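Glutamine amidotransferase domain-containing protein (Thermotoga maritima, PDB 1O1Y) probably hydrolyses glutamine through a glutamine amidotransferase domain of class I type, releasing ammonia for transfer to an acceptor molecule. Local coordinates at residues 93-98 and 176-181; 110-115 and 155-160; 128-133 and 162-167. All coordinates share one frame; numbering follows the deposited sequence.

Interaction 1. Residues 93-98 and 176-181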
ATOM      1  N   GLU A  93       9.472  13.573   8.659  1.00 13.41           N
ATOM      2  CA  GLU A  93      10.120  12.250   8.630  1.00 14.48           C
ATOM      3  C   GLU A  93       9.359  11.225   9.460  1.00 14.54           C
ATOM      4  O   GLU A  93       9.955  10.446  10.211  1.00 14.89           O
ATOM      5  CB  GLU A  93      11.614  12.404   9.059  1.00 16.00           C
ATOM      6  CG  GLU A  93      12.358  13.379   8.153  1.00 14.63           C
ATOM      7  CD  GLU A  93      13.818  13.536   8.525  1.00 36.26           C
ATOM      8  OE1 GLU A  93      14.291  14.687   8.596  1.00 33.26           O
ATOM      9  OE2 GLU A  93      14.479  12.502   8.749  1.00 36.13           O
ATOM     10  N   ILE A  94       8.034  11.227   9.331  1.00 11.12           N
ATOM     11  CA  ILE A  94       7.181  10.223   9.967  1.00 11.32           C
ATOM     12  C   ILE A  94       7.189   8.984   9.088  1.00  9.79           C
ATOM     13  O   ILE A  94       7.067   9.115   7.841  1.00 10.67           O
ATOM     14  CB  ILE A  94       5.726  10.778  10.171  1.00 10.15           C
ATOM     15  CG1 ILE A  94       5.746  11.978  11.131  1.00 15.47           C
ATOM     16  CG2 ILE A  94       4.820   9.707  10.760  1.00 10.99           C
ATOM     17  CD1 ILE A  94       4.454  12.824  11.194  1.00 16.87           C
ATOM     18  N   PRO A  95       7.340   7.789   9.672  1.00  9.27           N
ATOM     19  CA  PRO A  95       7.224   6.575   8.863  1.00  9.74           C
ATOM     20  C   PRO A  95       5.935   6.551   8.064  1.00 10.39           C
ATOM     21  O   PRO A  95       4.859   6.883   8.573  1.00 10.82           O
ATOM     22  CB  PRO A  95       7.298   5.459   9.886  1.00 10.85           C
ATOM     23  CG  PRO A  95       8.149   6.024  10.975  1.00  9.20           C
ATOM     24  CD  PRO A  95       7.684   7.473  11.076  1.00 11.73           C
ATOM     25  N   PHE A  96       6.064   6.160   6.799  1.00 10.58           N
ATOM     26  CA  PHE A  96       4.969   6.217   5.856  1.00  9.63           C
ATOM     27  C   PHE A  96       5.012   4.998   4.984  1.00 10.96           C
ATOM     28  O   PHE A  96       6.057   4.640   4.430  1.00 11.08           O
ATOM     29  CB  PHE A  96       5.145   7.443   4.976  1.00 11.30           C
ATOM     30  CG  PHE A  96       4.131   7.558   3.869  1.00  9.38           C
ATOM     31  CD1 PHE A  96       2.922   8.225   4.094  1.00 10.56           C
ATOM     32  CD2 PHE A  96       4.371   7.029   2.622  1.00 11.48           C
ATOM     33  CE1 PHE A  96       1.988   8.365   3.102  1.00 13.60           C
ATOM     34  CE2 PHE A  96       3.426   7.176   1.590  1.00 14.02           C
ATOM     35  CZ  PHE A  96       2.246   7.867   1.829  1.00 14.22           C
ATOM     36  N   LEU A  97       3.870   4.372   4.813  1.00  9.66           N
ATOM     37  CA  LEU A  97       3.737   3.223   3.922  1.00 10.54           C
ATOM     38  C   LEU A  97       2.597   3.503   2.943  1.00  9.95           C
ATOM     39  O   LEU A  97       1.431   3.551   3.338  1.00 11.00           O
ATOM     40  CB  LEU A  97       3.415   1.959   4.716  1.00 10.02           C
ATOM     41  CG  LEU A  97       3.114   0.682   3.940  1.00 11.87           C
ATOM     42  CD1 LEU A  97       4.299   0.294   3.061  1.00 15.00           C
ATOM     43  CD2 LEU A  97       2.828  -0.433   4.928  1.00 16.64           C
ATOM     44  N   GLY A  98       2.951   3.656   1.670  1.00 11.08           N
ATOM     45  CA  GLY A  98       1.926   3.830   0.632  1.00  9.50           C
ATOM     46  C   GLY A  98       1.743   2.573  -0.181  1.00 10.86           C
ATOM     47  O   GLY A  98       2.733   2.006  -0.641  1.00 12.10           O
ATOM     48  N   TYR A 176      12.383   5.719   0.402  1.00 11.65           N
ATOM     49  CA  TYR A 176      13.005   7.045   0.463  1.00 12.53           C
ATOM     50  C   TYR A 176      12.925   7.481   1.909  1.00 13.09           C
ATOM     51  O   TYR A 176      11.864   7.809   2.394  1.00 11.20           O
ATOM     52  CB  TYR A 176      12.250   8.031  -0.435  1.00 13.41           C
ATOM     53  CG  TYR A 176      12.737   9.466  -0.326  1.00 16.25           C
ATOM     54  CD1 TYR A 176      13.862   9.888  -0.987  1.00 32.70           C
ATOM     55  CD2 TYR A 176      12.079  10.375   0.482  1.00 21.56           C
ATOM     56  CE1 TYR A 176      14.311  11.199  -0.840  1.00 36.78           C
ATOM     57  CE2 TYR A 176      12.518  11.673   0.608  1.00 30.32           C
ATOM     58  CZ  TYR A 176      13.634  12.070  -0.052  1.00 31.04           C
ATOM     59  OH  TYR A 176      14.086  13.368   0.077  1.00 49.25           O
ATOM     60  N   GLY A 177      14.044   7.427   2.613  1.00 15.46           N
ATOM     61  CA  GLY A 177      14.083   7.785   4.030  1.00 16.15           C
ATOM     62  C   GLY A 177      13.256   6.778   4.800  1.00 14.83           C
ATOM     63  O   GLY A 177      13.442   5.569   4.663  1.00 14.81           O
ATOM     64  N   LYS A 178      12.278   7.288   5.554  1.00 13.85           N
ATOM     65  CA  LYS A 178      11.315   6.455   6.260  1.00 13.49           C
ATOM     66  C   LYS A 178      10.005   6.228   5.519  1.00 12.83           C
ATOM     67  O   LYS A 178       9.049   5.669   6.089  1.00 11.77           O
ATOM     68  CB  LYS A 178      11.076   7.062   7.620  1.00 14.41           C
ATOM     69  CG  LYS A 178      12.366   7.009   8.443  1.00 18.98           C
ATOM     70  CD  LYS A 178      12.444   8.117   9.465  1.00 29.31           C
ATOM     71  CE  LYS A 178      11.690   7.840  10.737  1.00 36.74           C
ATOM     72  NZ  LYS A 178      12.054   8.855  11.829  1.00 37.76           N
ATOM     73  N   ALA A 179       9.970   6.625   4.252  1.00 11.45           N
ATOM     74  CA  ALA A 179       8.798   6.428   3.406  1.00 10.53           C
ATOM     75  C   ALA A 179       8.996   5.282   2.439  1.00 11.47           C
ATOM     76  O   ALA A 179      10.041   5.156   1.794  1.00 14.08           O
ATOM     77  CB  ALA A 179       8.471   7.702   2.627  1.00 11.34           C
ATOM     78  N   VAL A 180       7.974   4.456   2.380  1.00 11.50           N
ATOM     79  CA  VAL A 180       7.978   3.222   1.621  1.00 12.13           C
ATOM     80  C   VAL A 180       6.807   3.245   0.691  1.00 12.05           C
ATOM     81  O   VAL A 180       5.706   3.597   1.082  1.00 11.15           O
ATOM     82  CB  VAL A 180       7.878   2.011   2.583  1.00 12.98           C
ATOM     83  CG1 VAL A 180       7.768   0.674   1.813  1.00 14.32           C
ATOM     84  CG2 VAL A 180       9.035   1.999   3.590  1.00 15.17           C
ATOM     85  N   GLY A 181       7.016   2.875  -0.558  1.00 11.43           N
ATOM     86  CA  GLY A 181       5.926   2.667  -1.494  1.00 11.57           C
ATOM     87  C   GLY A 181       5.942   1.259  -2.032  1.00 14.02           C
ATOM     88  O   GLY A 181       6.952   0.809  -2.524  1.00 12.79           O
TER
HETATM   89  O   HOH W   1      14.224  11.210  11.537  1.00 50.71           O
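F96, L97 and G98 pair with A179, V180 and G181 as adjacent parallel strands in the central sheet of the flavodoxin-like fold, their axes 12° apart. Three backbone bonds hold them. F96 N donates to K178 O (3.1 Å), V180 N to F96 O (2.8 Å), and G98 N to V180 O (2.8 Å), the last almost straight at 176°. F96 and V180 thus spend both N-H and carbonyl across this seam. L97 turns its polar backbone the other way, to V61 and L63 of strand 60-63. A179 is served by its own chain: its N and O both bond back to Y176, closing the type II' turn that leads into strand 179-182.

K178 reaches back toward E93, where a Schellman motif ends helix 78-92. A bend at chi3 swings NZ to E93 O, but the bond is weak (3.1 Å). One water accepts from NZ and donates to E93 OE2, so a single water bridges the two opposite charges, which do not touch directly. On the way, the lysine lies alongside P95, CE 4.0 Å from the proline CG.

F96 and A179 point to the side of helix 78-92, L97 and V180 to that of M236 in helix 211-237. Strand 96-98 leads to C100, found oxidised to cysteinesulfonic acid; in this family the nucleophilic cysteine sits just beyond such a strand, so C100 is probably that residue. With CG1 anti to the backbone N (chi1 176°), V180 sets that methyl 3.7 Å from L97 CD1.

Interaction 2. Residues 110-115 and 155-160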
ATOM      1  N   LEU A 110       7.613  12.808  -4.829  1.00  8.85           N
ATOM      2  CA  LEU A 110       9.077  12.713  -4.928  1.00 10.64           C
ATOM      3  C   LEU A 110       9.550  12.995  -6.365  1.00 11.74           C
ATOM      4  O   LEU A 110      10.721  12.768  -6.717  1.00 11.36           O
ATOM      5  CB  LEU A 110       9.509  11.318  -4.481  1.00  9.54           C
ATOM      6  CG  LEU A 110       9.277  11.057  -2.986  1.00 14.19           C
ATOM      7  CD1 LEU A 110       9.677   9.634  -2.683  1.00 15.01           C
ATOM      8  CD2 LEU A 110      10.067  12.017  -2.140  1.00 15.58           C
ATOM      9  N   GLY A 111       8.640  13.461  -7.210  1.00 10.45           N
ATOM     10  CA  GLY A 111       9.023  14.013  -8.493  1.00 10.88           C
ATOM     11  C   GLY A 111       8.929  13.083  -9.700  1.00 11.38           C
ATOM     12  O   GLY A 111       9.271  13.511 -10.790  1.00 12.60           O
ATOM     13  N   ALA A 112       8.420  11.865  -9.525  1.00  9.59           N
ATOM     14  CA  ALA A 112       8.401  10.850 -10.591  1.00  9.57           C
ATOM     15  C   ALA A 112       7.052  10.834 -11.292  1.00 11.46           C
ATOM     16  O   ALA A 112       6.048  11.107 -10.674  1.00 11.26           O
ATOM     17  CB  ALA A 112       8.661   9.478 -10.017  1.00 10.27           C
ATOM     18  N   SER A 113       7.054  10.490 -12.573  1.00  9.57           N
ATOM     19  CA  SER A 113       5.837  10.363 -13.351  1.00 10.15           C
ATOM     20  C   SER A 113       5.103   9.088 -12.970  1.00 10.09           C
ATOM     21  O   SER A 113       5.708   8.050 -12.656  1.00 10.23           O
ATOM     22  CB  SER A 113       6.160  10.360 -14.868  1.00  8.56           C
ATOM     23  OG  SER A 113       6.749  11.561 -15.309  1.00  8.26           O
ATOM     24  N   VAL A 114       3.790   9.175 -13.037  1.00  9.66           N
ATOM     25  CA  VAL A 114       2.889   8.053 -12.917  1.00  9.16           C
ATOM     26  C   VAL A 114       2.112   7.938 -14.227  1.00  9.95           C
ATOM     27  O   VAL A 114       1.730   8.942 -14.853  1.00  8.56           O
ATOM     28  CB  VAL A 114       1.899   8.310 -11.741  1.00  9.99           C
ATOM     29  CG1 VAL A 114       0.831   7.229 -11.648  1.00 11.54           C
ATOM     30  CG2 VAL A 114       2.688   8.508 -10.465  1.00  8.77           C
ATOM     31  N   TYR A 115       1.878   6.701 -14.650  1.00  8.99           N
ATOM     32  CA  TYR A 115       1.291   6.466 -15.966  1.00  9.15           C
ATOM     33  C   TYR A 115       0.763   5.078 -16.122  1.00  9.79           C
ATOM     34  O   TYR A 115       1.084   4.187 -15.344  1.00 10.27           O
ATOM     35  CB  TYR A 115       2.302   6.707 -17.080  1.00 10.09           C
ATOM     36  CG  TYR A 115       3.671   6.106 -16.790  1.00  9.16           C
ATOM     37  CD1 TYR A 115       3.967   4.788 -17.127  1.00 10.20           C
ATOM     38  CD2 TYR A 115       4.679   6.873 -16.182  1.00 11.29           C
ATOM     39  CE1 TYR A 115       5.207   4.229 -16.859  1.00 13.39           C
ATOM     40  CE2 TYR A 115       5.934   6.331 -15.926  1.00 11.06           C
ATOM     41  CZ  TYR A 115       6.203   5.002 -16.260  1.00 15.29           C
ATOM     42  OH  TYR A 115       7.445   4.457 -16.013  1.00 14.32           O
ATOM     43  N   ASP A 155       7.703   5.818 -12.547  1.00 11.84           N
ATOM     44  CA  ASP A 155       9.163   5.887 -12.581  1.00 11.29           C
ATOM     45  C   ASP A 155       9.698   5.874 -11.152  1.00 11.45           C
ATOM     46  O   ASP A 155       9.030   6.278 -10.218  1.00 11.29           O
ATOM     47  CB  ASP A 155       9.606   7.168 -13.221  1.00 11.10           C
ATOM     48  CG  ASP A 155       9.414   7.179 -14.719  1.00 10.56           C
ATOM     49  OD1 ASP A 155       9.314   6.075 -15.319  1.00 13.56           O
ATOM     50  OD2 ASP A 155       9.370   8.259 -15.359  1.00 12.91           O
ATOM     51  N   LEU A 156      10.923   5.398 -10.984  1.00 10.38           N
ATOM     52  CA  LEU A 156      11.581   5.425  -9.674  1.00 10.29           C
ATOM     53  C   LEU A 156      12.045   6.837  -9.359  1.00  9.95           C
ATOM     54  O   LEU A 156      12.772   7.424 -10.127  1.00  8.41           O
ATOM     55  CB  LEU A 156      12.783   4.480  -9.696  1.00  9.61           C
ATOM     56  CG  LEU A 156      13.612   4.320  -8.412  1.00 11.55           C
ATOM     57  CD1 LEU A 156      12.799   3.606  -7.386  1.00 14.84           C
ATOM     58  CD2 LEU A 156      14.869   3.567  -8.709  1.00 12.23           C
ATOM     59  N   PRO A 157      11.602   7.425  -8.245  1.00 10.07           N
ATOM     60  CA  PRO A 157      12.052   8.770  -7.931  1.00  9.87           C
ATOM     61  C   PRO A 157      13.559   8.818  -7.766  1.00 10.92           C
ATOM     62  O   PRO A 157      14.197   7.844  -7.342  1.00 11.52           O
ATOM     63  CB  PRO A 157      11.381   9.070  -6.600  1.00  9.56           C
ATOM     64  CG  PRO A 157      10.155   8.223  -6.569  1.00  8.87           C
ATOM     65  CD  PRO A 157      10.588   6.952  -7.281  1.00 10.77           C
ATOM     66  N   ARG A 158      14.101   9.959  -8.097  1.00 11.63           N
ATOM     67  CA  ARG A 158      15.546  10.124  -8.131  1.00 14.24           C
ATOM     68  C   ARG A 158      16.138   9.808  -6.775  1.00 15.54           C
ATOM     69  O   ARG A 158      17.162   9.142  -6.667  1.00 16.85           O
ATOM     70  CB  ARG A 158      15.921  11.531  -8.532  1.00 14.04           C
ATOM     71  CG  ARG A 158      17.439  11.697  -8.668  1.00 16.84           C
ATOM     72  CD  ARG A 158      17.874  13.092  -9.092  1.00 24.42           C
ATOM     73  NE  ARG A 158      17.118  14.094  -8.354  1.00 22.03           N
ATOM     74  CZ  ARG A 158      17.499  14.651  -7.213  1.00 31.29           C
ATOM     75  NH1 ARG A 158      18.685  14.376  -6.675  1.00 34.54           N
ATOM     76  NH2 ARG A 158      16.695  15.527  -6.626  1.00 30.40           N
ATOM     77  N   ARG A 159      15.523  10.271  -5.717  1.00 15.46           N
ATOM     78  CA  ARG A 159      16.202  10.022  -4.440  1.00 20.13           C
ATOM     79  C   ARG A 159      15.922   8.595  -3.829  1.00 16.77           C
ATOM     80  O   ARG A 159      16.503   8.197  -2.809  1.00 17.19           O
ATOM     81  CB  ARG A 159      15.831  11.162  -3.490  1.00 21.31           C
ATOM     82  CG  ARG A 159      16.434  12.544  -3.895  1.00 28.45           C
ATOM     83  CD  ARG A 159      15.701  13.753  -3.248  1.00 39.81           C
ATOM     84  NE  ARG A 159      14.304  13.875  -3.716  1.00 37.36           N
ATOM     85  CZ  ARG A 159      13.344  14.603  -3.124  1.00 40.21           C
ATOM     86  NH1 ARG A 159      13.585  15.289  -2.004  1.00 48.42           N
ATOM     87  NH2 ARG A 159      12.127  14.645  -3.657  1.00 36.35           N
ATOM     88  N   ALA A 160      15.079   7.811  -4.488  1.00 13.26           N
ATOM     89  CA  ALA A 160      14.607   6.560  -3.923  1.00 12.15           C
ATOM     90  C   ALA A 160      15.459   5.353  -4.289  1.00 13.39           C
ATOM     91  O   ALA A 160      16.145   5.322  -5.333  1.00 12.11           O
ATOM     92  CB  ALA A 160      13.154   6.320  -4.348  1.00 12.15           C
TER
HETATM   93  O   HOH W   2      12.235  12.048  -8.958  1.00 21.94           O
HETATM   94  O   HOH W   3      13.264  12.504  -5.852  1.00 32.19           O
HETATM   95  O   HOH W   4       9.348  10.733 -14.363  1.00 25.86           O
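Y115 meets D155 at close to a right angle: the phenol OH donates to D155 OD1 at 2.6 Å, arriving 42° out of the carboxylate plane, while the carboxylate carbon sits in plane at the ring edge. Ring and carboxylate are turned 65° apart. The other oxygen, OD2, accepts from a water that in turn takes the N-H of S113, so both branches are gripped, and D155 N closes the clasp by donating to S113 O (3.0 Å).

Next along, A112 aims its methyl at the D155 backbone, CB 3.2 Å from O, and at the rim of the P157 ring. L110 crosses that proline obliquely, CB to CB 3.6 Å. R159, bent at chi3 (-65°), folds back so that NH2 lies 3.7 Å from L110 CD2, its guanidinium edge facing L110 O. Two waters donate to that carbonyl; one accepts from R158 N, the other from R159 N and NE.

The contact ties the Schellman end of helix 102-109, with G111 as C-prime residue, to the loop between strands 152-154 and 161-165. P157 rests on A107 of that helix, L110 on F174 and Y176 of strand 173-176, and Y115 pairs with T153 in the small two-stranded sheet.

Interaction 3. Residues 128-133 and 162-167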
ATOM      1  N   VAL A 128       6.979 -10.844  -7.346  1.00  9.73           N
ATOM      2  CA  VAL A 128       7.859  -9.700  -7.319  1.00  9.96           C
ATOM      3  C   VAL A 128       9.176 -10.219  -6.791  1.00 11.43           C
ATOM      4  O   VAL A 128       9.249 -11.230  -6.083  1.00 10.05           O
ATOM      5  CB  VAL A 128       7.370  -8.544  -6.409  1.00 11.21           C
ATOM      6  CG1 VAL A 128       6.112  -7.921  -7.033  1.00 11.63           C
ATOM      7  CG2 VAL A 128       7.137  -8.971  -4.985  1.00 14.72           C
ATOM      8  N   GLU A 129      10.236  -9.541  -7.181  1.00  9.39           N
ATOM      9  CA  GLU A 129      11.573  -9.922  -6.780  1.00  9.67           C
ATOM     10  C   GLU A 129      12.244  -8.746  -6.009  1.00  9.47           C
ATOM     11  O   GLU A 129      12.096  -7.538  -6.339  1.00  8.94           O
ATOM     12  CB  GLU A 129      12.399 -10.306  -8.021  1.00  9.28           C
ATOM     13  CG  GLU A 129      11.800 -11.455  -8.860  1.00  8.88           C
ATOM     14  CD  GLU A 129      10.698 -11.056  -9.812  1.00 14.29           C
ATOM     15  OE1 GLU A 129      10.761  -9.957 -10.401  1.00 12.55           O
ATOM     16  OE2 GLU A 129       9.719 -11.875  -9.964  1.00 13.66           O
ATOM     17  N   LYS A 130      12.942  -9.104  -4.960  1.00 10.57           N
ATOM     18  CA  LYS A 130      13.598  -8.168  -4.064  1.00 10.29           C
ATOM     19  C   LYS A 130      15.012  -7.854  -4.497  1.00 11.36           C
ATOM     20  O   LYS A 130      15.832  -8.723  -4.613  1.00 10.39           O
ATOM     21  CB  LYS A 130      13.529  -8.662  -2.613  1.00 11.78           C
ATOM     22  CG  LYS A 130      13.949  -7.588  -1.556  1.00 10.97           C
ATOM     23  CD  LYS A 130      13.982  -8.087  -0.108  1.00 11.94           C
ATOM     24  CE  LYS A 130      15.240  -8.782   0.273  1.00 14.80           C
ATOM     25  NZ  LYS A 130      15.327  -9.053   1.746  1.00 13.14           N
ATOM     26  N   VAL A 131      15.262  -6.568  -4.766  1.00 10.79           N
ATOM     27  CA  VAL A 131      16.467  -6.127  -5.400  1.00 10.68           C
ATOM     28  C   VAL A 131      17.278  -5.168  -4.511  1.00 11.65           C
ATOM     29  O   VAL A 131      18.130  -4.435  -4.967  1.00 11.67           O
ATOM     30  CB  VAL A 131      16.144  -5.495  -6.780  1.00 11.50           C
ATOM     31  CG1 VAL A 131      15.512  -6.514  -7.686  1.00  9.97           C
ATOM     32  CG2 VAL A 131      15.231  -4.288  -6.686  1.00  9.92           C
ATOM     33  N   SER A 132      17.039  -5.231  -3.211  1.00 12.10           N
ATOM     34  CA  SER A 132      17.755  -4.405  -2.243  1.00 11.60           C
ATOM     35  C   SER A 132      17.894  -5.114  -0.907  1.00 13.00           C
ATOM     36  O   SER A 132      16.987  -5.832  -0.496  1.00 13.63           O
ATOM     37  CB  SER A 132      16.949  -3.124  -1.989  1.00 13.32           C
ATOM     38  OG  SER A 132      17.524  -2.323  -0.979  1.00 14.16           O
ATOM     39  N   ASP A 133      18.981  -4.831  -0.194  1.00 13.19           N
ATOM     40  CA  ASP A 133      19.145  -5.271   1.215  1.00 15.71           C
ATOM     41  C   ASP A 133      18.618  -4.249   2.223  1.00 15.60           C
ATOM     42  O   ASP A 133      18.970  -4.327   3.412  1.00 13.48           O
ATOM     43  CB  ASP A 133      20.560  -5.685   1.605  0.65 17.58           C
ATOM     44  CG  ASP A 133      20.600  -6.454   2.987  0.65 18.47           C
ATOM     45  OD1 ASP A 133      19.636  -7.225   3.320  0.65 26.74           O
ATOM     46  OD2 ASP A 133      21.537  -6.327   3.796  0.65 25.54           O
ATOM     47  N   ARG A 162      15.137   1.465  -5.266  1.00  9.25           N
ATOM     48  CA  ARG A 162      14.219   0.397  -5.672  1.00  9.03           C
ATOM     49  C   ARG A 162      14.440  -0.819  -4.777  1.00 10.40           C
ATOM     50  O   ARG A 162      15.577  -1.223  -4.562  1.00 10.69           O
ATOM     51  CB  ARG A 162      14.492  -0.057  -7.105  1.00  7.02           C
ATOM     52  CG  ARG A 162      13.472  -1.086  -7.622  1.00  8.32           C
ATOM     53  CD  ARG A 162      13.709  -1.557  -9.052  1.00 10.66           C
ATOM     54  NE  ARG A 162      13.565  -0.456 -10.011  1.00 10.90           N
ATOM     55  CZ  ARG A 162      14.541   0.181 -10.643  1.00 13.39           C
ATOM     56  NH1 ARG A 162      15.846  -0.138 -10.512  1.00 11.09           N
ATOM     57  NH2 ARG A 162      14.196   1.178 -11.452  1.00 12.56           N
ATOM     58  N   VAL A 163      13.358  -1.346  -4.232  1.00  8.86           N
ATOM     59  CA  VAL A 163      13.409  -2.533  -3.389  1.00 10.05           C
ATOM     60  C   VAL A 163      12.758  -3.742  -4.055  1.00  8.70           C
ATOM     61  O   VAL A 163      13.179  -4.882  -3.776  1.00  9.05           O
ATOM     62  CB  VAL A 163      12.812  -2.252  -1.993  1.00 10.94           C
ATOM     63  CG1 VAL A 163      12.849  -3.502  -1.085  1.00 15.03           C
ATOM     64  CG2 VAL A 163      13.651  -1.175  -1.314  1.00 14.51           C
ATOM     65  N   PHE A 164      11.723  -3.523  -4.839  1.00 10.39           N
ATOM     66  CA  PHE A 164      11.087  -4.588  -5.579  1.00  9.40           C
ATOM     67  C   PHE A 164      10.928  -4.287  -7.061  1.00 11.48           C
ATOM     68  O   PHE A 164      10.575  -3.168  -7.463  1.00 11.09           O
ATOM     69  CB  PHE A 164       9.712  -4.945  -5.013  1.00  9.90           C
ATOM     70  CG  PHE A 164       9.751  -5.459  -3.582  1.00  9.35           C
ATOM     71  CD1 PHE A 164      10.004  -6.817  -3.306  1.00 12.58           C
ATOM     72  CD2 PHE A 164       9.595  -4.583  -2.531  1.00 11.09           C
ATOM     73  CE1 PHE A 164      10.061  -7.283  -2.009  1.00 13.10           C
ATOM     74  CE2 PHE A 164       9.667  -5.063  -1.239  1.00 10.31           C
ATOM     75  CZ  PHE A 164       9.914  -6.414  -0.979  1.00 14.07           C
ATOM     76  N   THR A 165      11.086  -5.338  -7.845  1.00 10.40           N
ATOM     77  CA  THR A 165      10.811  -5.328  -9.272  1.00  9.49           C
ATOM     78  C   THR A 165       9.918  -6.494  -9.675  1.00  9.88           C
ATOM     79  O   THR A 165       9.514  -7.283  -8.852  1.00 10.99           O
ATOM     80  CB  THR A 165      12.156  -5.304 -10.028  1.00 10.01           C
ATOM     81  OG1 THR A 165      11.960  -4.955 -11.409  1.00  9.14           O
ATOM     82  CG2 THR A 165      12.802  -6.672 -10.045  1.00 11.45           C
ATOM     83  N   SER A 166       9.626  -6.595 -10.969  1.00 10.11           N
ATOM     84  CA  SER A 166       8.863  -7.701 -11.496  1.00 10.64           C
ATOM     85  C   SER A 166       9.115  -7.863 -12.974  1.00 10.89           C
ATOM     86  O   SER A 166       9.698  -7.002 -13.638  1.00 11.47           O
ATOM     87  CB  SER A 166       7.371  -7.510 -11.272  1.00  9.78           C
ATOM     88  OG  SER A 166       6.848  -6.397 -12.003  1.00 11.00           O
ATOM     89  N   GLU A 167       8.644  -8.979 -13.509  1.00 10.94           N
ATOM     90  CA  GLU A 167       8.700  -9.175 -14.933  1.00 12.90           C
ATOM     91  C   GLU A 167       7.891  -8.146 -15.731  1.00 11.62           C
ATOM     92  O   GLU A 167       8.381  -7.628 -16.734  1.00 11.94           O
ATOM     93  CB  GLU A 167       8.310 -10.602 -15.280  1.00 14.78           C
ATOM     94  CG  GLU A 167       8.769 -10.992 -16.659  1.00 23.67           C
ATOM     95  CD  GLU A 167       8.742 -12.478 -16.844  1.00 36.21           C
ATOM     96  OE1 GLU A 167       7.655 -12.977 -17.202  1.00 42.12           O
ATOM     97  OE2 GLU A 167       9.786 -13.133 -16.602  1.00 28.16           O
TER
HETATM   98  O   HOH W   5      17.952  -1.564  -6.003  1.00 36.48           O
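E129 and T165 form an antiparallel hydrogen-bonded pair: E129 N donates to T165 O at 2.9 Å, nearly straight (169°), and T165 N returns a bond of 2.9 Å to E129 O, lying in the carbonyl plane. Further on, V131 N reaches V163 O, also 2.9 Å, from 45° above the carbonyl plane. Where the strands part, one water donates to both V131 O and R162 O. The hydroxyl of T165 bonds E170 O, and K130 NZ is held by F137 O and F140 O.

K130 and F164, the neighbouring non-hydrogen-bonded pair, share the other face of the sheet from E129 and T165. With CG anti to its carbonyl carbon (chi1 -62°), F164 runs its ring obliquely past K130, whose CB lies 3.8 Å from CE1, and past V128, whose CG2 lies 4.0 Å from CD1. F137 and F184 add edge-to-face ring contacts. Trimming F164 to an alanine is likely to leave V128 CG2 and the aliphatic part of K130 without their shared ring and to open a gap beside F137 and F184. On the E129 face, the V131 and T165 side chains cross at about a right angle, CG1 of V131 3.6 Å from CG2 of T165.

Within the large mixed sheet, strand 125-130 is flanked on its far side by strand 143-150, and strand 161-165 by strand 173-176, where V163 and F164 both face G173 in a classic beta bulge.

In the fold
Interactions 1 and 3 are two seams of one mixed sheet, the first a parallel pair near the middle of the sheet and the second antiparallel, their centres about 17 Å apart and their nearest atoms about 6 Å; strand 173-176, which ends at Y176 of interaction 1, lies between strands 179-182 and 161-165. Interaction 2 lies beside the sheet, centred about 14 Å from interaction 1 and 16 Å from interaction 3, and touches both: Y176 CD2 packs 3.7 Å from L110 CD2, and L156 CD2 lies 3.7 Å from R162 NH2. The presumed nucleophile C100 follows 93-98 by two residues and precedes helix 102-109, so segments 93-98 and 110-115 flank this probable active-site element along the chain.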